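Local structure of MGS-M5 (Unidentified, 4Q3N) at residues A[98-103]-A[127-132]. The protein probably catalyses the NAD-dependent interconversion of L-lactate and pyruvate, as an L-lactate dehydrogenase with a Rossmann-fold NAD-binding domain. Sequence-based numbering, arbitrary orientation. Where two conformers were deposited one is given.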
loop_
_atom_site.group_PDB
_atom_site.type_symbol
_atom_site.label_atom_id
_atom_site.label_comp_id
_atom_site.label_asym_id
_atom_site.label_seq_id
_atom_site.Cartn_x
_atom_site.Cartn_y
_atom_site.Cartn_z
ATOM N N GLU A 98 -22.115 -5.106 32.690
ATOM C CA GLU A 98 -23.337 -5.781 32.263
ATOM C C GLU A 98 -23.558 -5.624 30.760
ATOM O O GLU A 98 -24.051 -6.544 30.094
ATOM C CB GLU A 98 -24.569 -5.269 33.045
ATOM C CG GLU A 98 -24.700 -5.945 34.382
ATOM C CD GLU A 98 -25.018 -7.423 34.262
ATOM O OE1 GLU A 98 -25.762 -7.787 33.329
ATOM O OE2 GLU A 98 -24.518 -8.220 35.093
ATOM N N ILE A 99 -23.152 -4.481 30.215
ATOM C CA ILE A 99 -23.257 -4.309 28.776
ATOM C C ILE A 99 -22.342 -5.313 28.047
ATOM O O ILE A 99 -22.774 -5.995 27.121
ATOM C CB ILE A 99 -22.931 -2.867 28.376
ATOM C CG1 ILE A 99 -24.115 -1.965 28.781
ATOM C CG2 ILE A 99 -22.659 -2.760 26.857
ATOM C CD1 ILE A 99 -23.750 -0.526 28.641
ATOM N N ILE A 100 -21.088 -5.398 28.480
ATOM C CA ILE A 100 -20.120 -6.323 27.880
ATOM C C ILE A 100 -20.632 -7.758 27.993
ATOM O O ILE A 100 -20.598 -8.520 27.036
ATOM C CB ILE A 100 -18.745 -6.174 28.565
ATOM C CG1 ILE A 100 -18.205 -4.760 28.319
ATOM C CG2 ILE A 100 -17.767 -7.201 28.096
ATOM C CD1 ILE A 100 -17.915 -4.447 26.834
ATOM N N LYS A 101 -21.122 -8.120 29.173
ATOM C CA LYS A 101 -21.658 -9.448 29.372
ATOM C C LYS A 101 -22.736 -9.728 28.345
ATOM O O LYS A 101 -22.727 -10.737 27.697
ATOM C CB LYS A 101 -22.237 -9.588 30.786
ATOM C CG LYS A 101 -22.939 -10.904 31.020
ATOM C CD LYS A 101 -23.396 -11.043 32.474
ATOM C CE LYS A 101 -24.125 -12.348 32.680
ATOM N NZ LYS A 101 -24.503 -12.474 34.134
ATOM N N THR A 102 -23.703 -8.832 28.226
ATOM C CA THR A 102 -24.781 -9.025 27.256
ATOM C C THR A 102 -24.275 -9.117 25.812
ATOM O O THR A 102 -24.716 -9.961 25.075
ATOM C CB THR A 102 -25.783 -7.898 27.376
ATOM O OG1 THR A 102 -26.358 -7.985 28.680
ATOM C CG2 THR A 102 -26.898 -8.007 26.327
ATOM N N VAL A 103 -23.362 -8.239 25.416
ATOM C CA VAL A 103 -22.792 -8.310 24.074
ATOM C C VAL A 103 -22.134 -9.668 23.844
ATOM O O VAL A 103 -22.342 -10.327 22.834
ATOM C CB VAL A 103 -21.762 -7.203 23.854
ATOM C CG1 VAL A 103 -20.937 -7.484 22.547
ATOM C CG2 VAL A 103 -22.478 -5.868 23.767
ATOM N N ALA A 127 -12.044 -6.333 29.379
ATOM C CA ALA A 127 -11.461 -7.495 28.694
ATOM C C ALA A 127 -11.527 -8.740 29.574
ATOM O O ALA A 127 -11.841 -9.869 29.104
ATOM C CB ALA A 127 -9.984 -7.197 28.259
ATOM N N TYR A 128 -11.271 -8.570 30.856
ATOM C CA TYR A 128 -11.398 -9.697 31.784
ATOM C C TYR A 128 -12.862 -10.166 31.810
ATOM O O TYR A 128 -13.165 -11.382 31.821
ATOM C CB TYR A 128 -10.924 -9.288 33.202
ATOM C CG TYR A 128 -10.886 -10.415 34.221
ATOM C CD1 TYR A 128 -12.019 -10.767 34.935
ATOM C CD2 TYR A 128 -9.707 -11.112 34.469
ATOM C CE1 TYR A 128 -11.998 -11.805 35.863
ATOM C CE2 TYR A 128 -9.664 -12.130 35.395
ATOM C CZ TYR A 128 -10.818 -12.475 36.088
ATOM O OH TYR A 128 -10.774 -13.488 37.009
ATOM N N VAL A 129 -13.773 -9.198 31.872
ATOM C CA VAL A 129 -15.193 -9.531 31.918
ATOM C C VAL A 129 -15.570 -10.301 30.657
ATOM O O VAL A 129 -16.207 -11.347 30.729
ATOM C CB VAL A 129 -16.068 -8.287 32.075
ATOM C CG1 VAL A 129 -17.574 -8.627 31.832
ATOM C CG2 VAL A 129 -15.867 -7.720 33.517
ATOM N N ALA A 130 -15.157 -9.788 29.506
ATOM C CA ALA A 130 -15.474 -10.444 28.243
ATOM C C ALA A 130 -14.866 -11.848 28.231
ATOM O O ALA A 130 -15.492 -12.806 27.775
ATOM C CB ALA A 130 -14.956 -9.614 27.062
ATOM N N TRP A 131 -13.662 -11.975 28.770
ATOM C CA TRP A 131 -13.019 -13.286 28.790
ATOM C C TRP A 131 -13.872 -14.287 29.587
ATOM O O TRP A 131 -14.239 -15.371 29.090
ATOM C CB TRP A 131 -11.586 -13.197 29.357
ATOM C CG TRP A 131 -11.040 -14.561 29.708
ATOM C CD1 TRP A 131 -10.983 -15.660 28.880
ATOM C CD2 TRP A 131 -10.498 -14.983 30.968
ATOM N NE1 TRP A 131 -10.438 -16.729 29.553
ATOM C CE2 TRP A 131 -10.151 -16.351 30.839
ATOM C CE3 TRP A 131 -10.271 -14.345 32.194
ATOM C CZ2 TRP A 131 -9.603 -17.095 31.898
ATOM C CZ3 TRP A 131 -9.725 -15.072 33.232
ATOM C CH2 TRP A 131 -9.395 -16.444 33.082
ATOM N N LYS A 132 -14.223 -13.907 30.815
ATOM C CA LYS A 132 -15.016 -14.769 31.679
ATOM C C LYS A 132 -16.383 -15.081 31.090
ATOM O O LYS A 132 -16.844 -16.192 31.178
ATOM C CB LYS A 132 -15.187 -14.130 33.064
ATOM C CG LYS A 132 -13.884 -14.001 33.815
ATOM C CD LYS A 132 -13.197 -15.355 33.867
ATOM C CE LYS A 132 -13.307 -15.983 35.228
ATOM N NZ LYS A 132 -12.237 -15.462 36.113
#
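I100 and V129 meet without any ring between them; the flat groups, Y128 and W131, belong to another side of helix 123-134. There the six-membered edge of W131 is turned to one face of Y128. W131 CE3 lies 3.9 Å above the Y128 plane, displaced toward the rim, and Y128 CD2 sits in plane at the W131 edge. L258 of strand 251-258 touches both side chains.

The contact itself is aliphatic. I100 CG2 is 3.8 Å from A130 CB and 4.0 Å from V129 CG1, so one methyl serves both neighbours. On I100 that branch stands anti to the backbone N, while CG1 lies beside the backbone N (chi1 -63°). V129 likewise uses its branch anti to N (chi1 169°). K101 adds only a loose brush of its backbone N past V129 CG1; its extended chain leads away.

The axes of segments 98-103 and 127-132 come within 9.0 Å and cross at -36°. Helices 89-109 and 123-134 are successive connections of the parallel Rossmann sheet, and I100 also touches I77 of strand 74-77. No hydrogen bond joins the two segments. Their hold on each other is therefore hydrophobic: buried methyl groups in van der Waals contact.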